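PDB 6C72: particle-associated glycoside hydrolase from Acinetobacter phage Fri1, which probably degrades the capsular polysaccharide of its Acinetobacter baumannii host as a tailspike depolymerase during virus entry. Local coordinates for residues A[104-109]-A[134-139]; A[178-183]-A[205-210]. One frame throughout, in Å; residues are numbered along the deposited sequence.

The two contacts lie side by side near the start of the parallel beta-helix, their centres about 8 Å apart. In contact 1 the loop 104-109 lies against segment 134-139; in contact 2 segment 178-183, which neighbours 134-139 in the sheet, pairs in turn with 205-210, so 134-139, 178-183 and 205-210 are successive strands, with the loop 104-109 set against the first. Ile135 O and His182 N are 2.7 Å apart, a probable backbone hydrogen bond between the strands, and Ala137 O lies at the same 2.7 Å from Trp181 NE1. Both contacts also border one zinc ion: His134 of contact 1 ligates it, and the side chain of Phe180 of contact 2 comes within about 4 Å.

Contact 1: residues A[104-109]-A[134-139]; sequences SDLIDQ and HIYAKA. With ZN (zinc ion), chain D.
Tyr136 turns its CG anti to the carbonyl carbon (chi1 -65°), and Leu106 takes the same sense of turn (chi1 -53°), which brings the leucine methyl CD2 to the phenolic end of the ring. The two side chains cross at an oblique angle, with Leu106 CD2 3.6 Å from Tyr136 CZ. Further along the same ring, Asp105 O lies 3.6 Å from Tyr136 CE2, again obliquely. The hydroxyl is fixed from outside this pair, by a hydrogen bond to Glu103 O. Segment 134-139 belongs to a strand of the first turns of the beta-helix, and 104-109 is the loop that runs up to helix 110-122, with Gln109 as its N-cap residue. One direct hydrogen bond joins the backbones: Gln109 N reaches Tyr136 O at 2.8 Å, almost straight (176°). Beside it, Ala137 CB packs 3.4 Å from Gln109 O. Two waters complete the bonding between the chains. One donates to both Asp105 O and His134 O, the latter at 2.6 Å; the other, lying in the plane of the Tyr136 ring at its edge, accepts from Tyr136 N at 2.8 Å and from Gln109 NE2, whose amide is held at OE1 by Arg98 N, and donates to Ile107 O. Beyond the first water, His134 NE2 binds the zinc ion at 2.0 Å, with three further waters in the metal's shell.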
# COMPACT_ATOMS: atom_id res chain seq x y z
N SER A 104 -24.66 -38.76 2.46
CA SER A 104 -24.99 -40.00 3.16
C SER A 104 -24.12 -41.18 2.73
O SER A 104 -24.13 -42.21 3.42
CB SER A 104 -26.47 -40.36 2.94
OG SER A 104 -26.80 -40.45 1.57
N ASP A 105 -23.35 -41.06 1.65
CA ASP A 105 -22.42 -42.11 1.24
C ASP A 105 -21.14 -41.93 2.04
O ASP A 105 -20.20 -41.26 1.61
CB ASP A 105 -22.14 -42.02 -0.26
CG ASP A 105 -23.39 -42.22 -1.10
OD1 ASP A 105 -24.13 -43.21 -0.89
OD2 ASP A 105 -23.65 -41.35 -1.96
N LEU A 106 -21.09 -42.57 3.21
CA LEU A 106 -19.98 -42.41 4.15
C LEU A 106 -18.87 -43.37 3.75
O LEU A 106 -18.70 -44.45 4.33
CB LEU A 106 -20.44 -42.67 5.58
CG LEU A 106 -21.65 -41.87 6.01
CD1 LEU A 106 -22.06 -42.34 7.39
CD2 LEU A 106 -21.35 -40.39 6.01
N ILE A 107 -18.13 -42.98 2.73
CA ILE A 107 -17.12 -43.84 2.12
C ILE A 107 -15.76 -43.17 2.29
O ILE A 107 -15.54 -42.06 1.79
CB ILE A 107 -17.43 -44.12 0.65
CG1 ILE A 107 -18.67 -45.02 0.54
CG2 ILE A 107 -16.24 -44.75 -0.05
CD1 ILE A 107 -19.33 -45.02 -0.82
N ASP A 108 -14.85 -43.84 3.00
CA ASP A 108 -13.50 -43.32 3.20
C ASP A 108 -12.71 -43.51 1.91
O ASP A 108 -12.46 -44.64 1.49
CB ASP A 108 -12.83 -44.01 4.39
CG ASP A 108 -11.43 -43.45 4.73
OD1 ASP A 108 -10.94 -42.50 4.08
OD2 ASP A 108 -10.83 -43.91 5.72
N GLN A 109 -12.31 -42.40 1.29
CA GLN A 109 -11.51 -42.45 0.07
C GLN A 109 -10.16 -41.79 0.31
O GLN A 109 -9.53 -41.29 -0.63
CB GLN A 109 -12.25 -41.80 -1.10
CG GLN A 109 -13.73 -42.21 -1.21
CD GLN A 109 -14.32 -42.04 -2.62
OE1 GLN A 109 -14.03 -42.83 -3.53
NE2 GLN A 109 -15.10 -40.99 -2.81
N HIS A 134 -19.86 -35.33 -2.57
CA HIS A 134 -19.29 -35.35 -1.23
C HIS A 134 -18.18 -36.38 -1.19
O HIS A 134 -18.34 -37.51 -1.66
CB HIS A 134 -20.36 -35.66 -0.18
CG HIS A 134 -21.34 -34.55 0.03
ND1 HIS A 134 -21.27 -33.67 1.09
CD2 HIS A 134 -22.40 -34.14 -0.72
CE1 HIS A 134 -22.25 -32.80 1.00
NE2 HIS A 134 -22.95 -33.06 -0.09
N ILE A 135 -17.02 -35.97 -0.67
CA ILE A 135 -15.83 -36.79 -0.63
C ILE A 135 -15.32 -36.80 0.80
O ILE A 135 -14.97 -35.75 1.35
CB ILE A 135 -14.75 -36.26 -1.59
CG1 ILE A 135 -15.31 -36.17 -3.01
CG2 ILE A 135 -13.53 -37.16 -1.56
CD1 ILE A 135 -14.40 -35.46 -3.98
N TYR A 136 -15.26 -37.99 1.41
CA TYR A 136 -14.66 -38.16 2.73
C TYR A 136 -13.26 -38.70 2.50
O TYR A 136 -13.08 -39.90 2.23
CB TYR A 136 -15.48 -39.10 3.60
CG TYR A 136 -16.86 -38.58 3.97
CD1 TYR A 136 -17.06 -37.84 5.13
CD2 TYR A 136 -17.96 -38.85 3.16
CE1 TYR A 136 -18.31 -37.38 5.48
CE2 TYR A 136 -19.22 -38.38 3.50
CZ TYR A 136 -19.39 -37.65 4.66
OH TYR A 136 -20.65 -37.20 5.01
N ALA A 137 -12.26 -37.83 2.60
CA ALA A 137 -10.89 -38.20 2.29
C ALA A 137 -9.94 -37.11 2.74
O ALA A 137 -9.90 -36.03 2.13
CB ALA A 137 -10.71 -38.45 0.80
N LYS A 138 -9.14 -37.37 3.78
CA LYS A 138 -8.20 -36.36 4.24
C LYS A 138 -6.91 -36.51 3.44
O LYS A 138 -6.55 -37.60 3.01
CB LYS A 138 -7.93 -36.47 5.74
CG LYS A 138 -7.25 -37.70 6.21
CD LYS A 138 -7.07 -37.64 7.72
CE LYS A 138 -6.20 -38.78 8.22
NZ LYS A 138 -5.79 -38.58 9.65
N ALA A 139 -6.27 -35.38 3.17
CA ALA A 139 -5.12 -35.35 2.29
C ALA A 139 -3.99 -34.57 2.94
O ALA A 139 -4.22 -33.55 3.61
CB ALA A 139 -5.46 -34.73 0.93
ZN ZN D . -24.60 -32.17 -0.76
O HOH W 1 -18.79 -39.56 -0.19
O HOH W 2 -16.23 -40.30 0.11
O HOH W 3 -26.59 -32.88 -0.33
O HOH W 4 -24.74 -30.08 0.63
O HOH W 5 -24.66 -32.43 -2.74

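Contact 2: residues A[178-183]-A[205-210]; sequences GTFWHS and KMLGSR
His182 leans across to the turn that follows the neighbouring strand, at a junction between two successive parallel strands of a beta-helix, the fold common among phage tailspikes. Phe180 pairs with Lys205 and Trp181 with Met206 in parallel register. Lys205 N donates to Thr179 O, Trp181 N to Lys205 O at 2.8 Å, and Leu207 N to Trp181 O.

With CG anti to its own carbonyl carbon (chi1 -48°), the histidine sets His182 CB 3.4 Å from Ser209 O, and its CG stays close to the same oxygen. ND1 then donates to Ser209 O at 2.8 Å; the acceptor lies almost in the ring plane, while the N-H meets the carbonyl from 42° out of the carbonyl's own plane. Leu207 lies alongside, pointing the same way, and its CB makes a CH-pi contact over the ring, 4.0 Å from the centroid and nearest CE1. CE1 also lies close to Ser209 OG, which is hydrogen-bonded to Glu103 OE2. At the tip, NE2 touches Leu207 CD1 and is hydrogen-bonded to the zinc ligand His134 through that residue's ND1. With both ring nitrogens engaged, the rotation of the imidazole is fixed, and Tyr136 stacks on it.

Leu207 CD1 also meets Phe180 CD1 at 3.7 Å, on the side of the strands that carries Lys205. On the other side Met206, bent at its thioether, runs beside Trp181 and places CE 3.6 Å from the indole CE3. Between Ser183 and the turn, one water accepts from Ser183 N and donates to Leu207 O at 2.6 Å and to Ser209 O.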
# COMPACT_ATOMS: atom_id res chain seq x y z
N GLY A 178 -19.76 -27.49 -6.16
CA GLY A 178 -20.19 -28.84 -6.49
C GLY A 178 -19.38 -29.90 -5.76
O GLY A 178 -19.82 -31.04 -5.64
N THR A 179 -18.20 -29.53 -5.29
CA THR A 179 -17.34 -30.44 -4.56
C THR A 179 -17.43 -30.11 -3.07
O THR A 179 -17.21 -28.96 -2.67
CB THR A 179 -15.89 -30.32 -5.05
OG1 THR A 179 -15.85 -30.59 -6.45
CG2 THR A 179 -14.98 -31.32 -4.31
N PHE A 180 -17.77 -31.11 -2.26
CA PHE A 180 -17.86 -30.96 -0.81
C PHE A 180 -16.85 -31.91 -0.16
O PHE A 180 -17.07 -33.12 -0.11
CB PHE A 180 -19.27 -31.23 -0.30
CG PHE A 180 -20.30 -30.31 -0.87
CD1 PHE A 180 -20.53 -29.06 -0.29
CD2 PHE A 180 -21.06 -30.68 -1.98
CE1 PHE A 180 -21.48 -28.21 -0.82
CE2 PHE A 180 -22.00 -29.83 -2.51
CZ PHE A 180 -22.23 -28.60 -1.94
N TRP A 181 -15.79 -31.33 0.40
CA TRP A 181 -14.62 -32.10 0.83
C TRP A 181 -14.65 -32.25 2.35
O TRP A 181 -14.55 -31.26 3.08
CB TRP A 181 -13.36 -31.39 0.35
CG TRP A 181 -12.10 -32.18 0.48
CD1 TRP A 181 -11.98 -33.48 0.83
CD2 TRP A 181 -10.77 -31.68 0.28
NE1 TRP A 181 -10.66 -33.84 0.86
CE2 TRP A 181 -9.89 -32.75 0.51
CE3 TRP A 181 -10.24 -30.44 -0.08
CZ2 TRP A 181 -8.50 -32.62 0.42
CZ3 TRP A 181 -8.86 -30.30 -0.18
CH2 TRP A 181 -8.01 -31.39 0.07
N HIS A 182 -14.83 -33.49 2.81
CA HIS A 182 -14.83 -33.83 4.22
C HIS A 182 -13.57 -34.59 4.56
O HIS A 182 -12.85 -35.07 3.69
CB HIS A 182 -16.02 -34.71 4.61
CG HIS A 182 -17.36 -34.25 4.12
ND1 HIS A 182 -18.39 -33.91 4.97
CD2 HIS A 182 -17.86 -34.15 2.86
CE1 HIS A 182 -19.46 -33.60 4.27
NE2 HIS A 182 -19.16 -33.73 2.99
N SER A 183 -13.33 -34.74 5.86
CA SER A 183 -12.26 -35.57 6.37
C SER A 183 -12.78 -36.95 6.75
O SER A 183 -13.98 -37.15 6.96
CB SER A 183 -11.60 -34.92 7.59
OG SER A 183 -10.58 -35.76 8.10
N LYS A 205 -15.90 -26.54 -1.49
CA LYS A 205 -16.37 -26.25 -0.14
C LYS A 205 -15.91 -27.36 0.79
O LYS A 205 -15.98 -28.55 0.44
CB LYS A 205 -17.89 -26.13 -0.09
CG LYS A 205 -18.42 -25.76 1.28
CD LYS A 205 -19.81 -25.17 1.20
CE LYS A 205 -20.27 -24.65 2.56
NZ LYS A 205 -21.59 -23.95 2.47
N MET A 206 -15.43 -26.99 1.97
CA MET A 206 -15.00 -27.94 2.99
C MET A 206 -16.03 -27.96 4.11
O MET A 206 -16.48 -26.91 4.56
CB MET A 206 -13.61 -27.60 3.52
CG MET A 206 -12.52 -27.50 2.43
SD MET A 206 -10.85 -27.05 3.01
CE MET A 206 -10.00 -28.60 3.02
N LEU A 207 -16.41 -29.16 4.55
CA LEU A 207 -17.45 -29.35 5.55
C LEU A 207 -16.90 -30.09 6.75
O LEU A 207 -16.07 -31.00 6.62
CB LEU A 207 -18.66 -30.14 4.96
CG LEU A 207 -19.42 -29.40 3.86
CD1 LEU A 207 -20.50 -30.29 3.22
CD2 LEU A 207 -20.05 -28.10 4.37
N GLY A 208 -17.40 -29.72 7.94
CA GLY A 208 -16.91 -30.29 9.18
C GLY A 208 -17.41 -31.68 9.50
O GLY A 208 -16.74 -32.40 10.25
N SER A 209 -18.57 -32.09 8.96
CA SER A 209 -19.06 -33.43 9.23
C SER A 209 -18.08 -34.44 8.65
O SER A 209 -17.49 -34.21 7.59
CB SER A 209 -20.47 -33.64 8.68
OG SER A 209 -20.53 -33.63 7.26
N ARG A 210 -17.86 -35.53 9.38
CA ARG A 210 -16.73 -36.40 9.08
C ARG A 210 -17.04 -37.84 9.46
O ARG A 210 -17.99 -38.13 10.20
CB ARG A 210 -15.46 -35.89 9.79
CG ARG A 210 -15.59 -35.66 11.29
CD ARG A 210 -15.39 -36.94 12.05
NE ARG A 210 -15.00 -36.74 13.43
CZ ARG A 210 -14.49 -37.69 14.21
NH1 ARG A 210 -14.30 -38.91 13.73
NH2 ARG A 210 -14.16 -37.43 15.46
O HOH W 6 -14.95 -33.00 7.80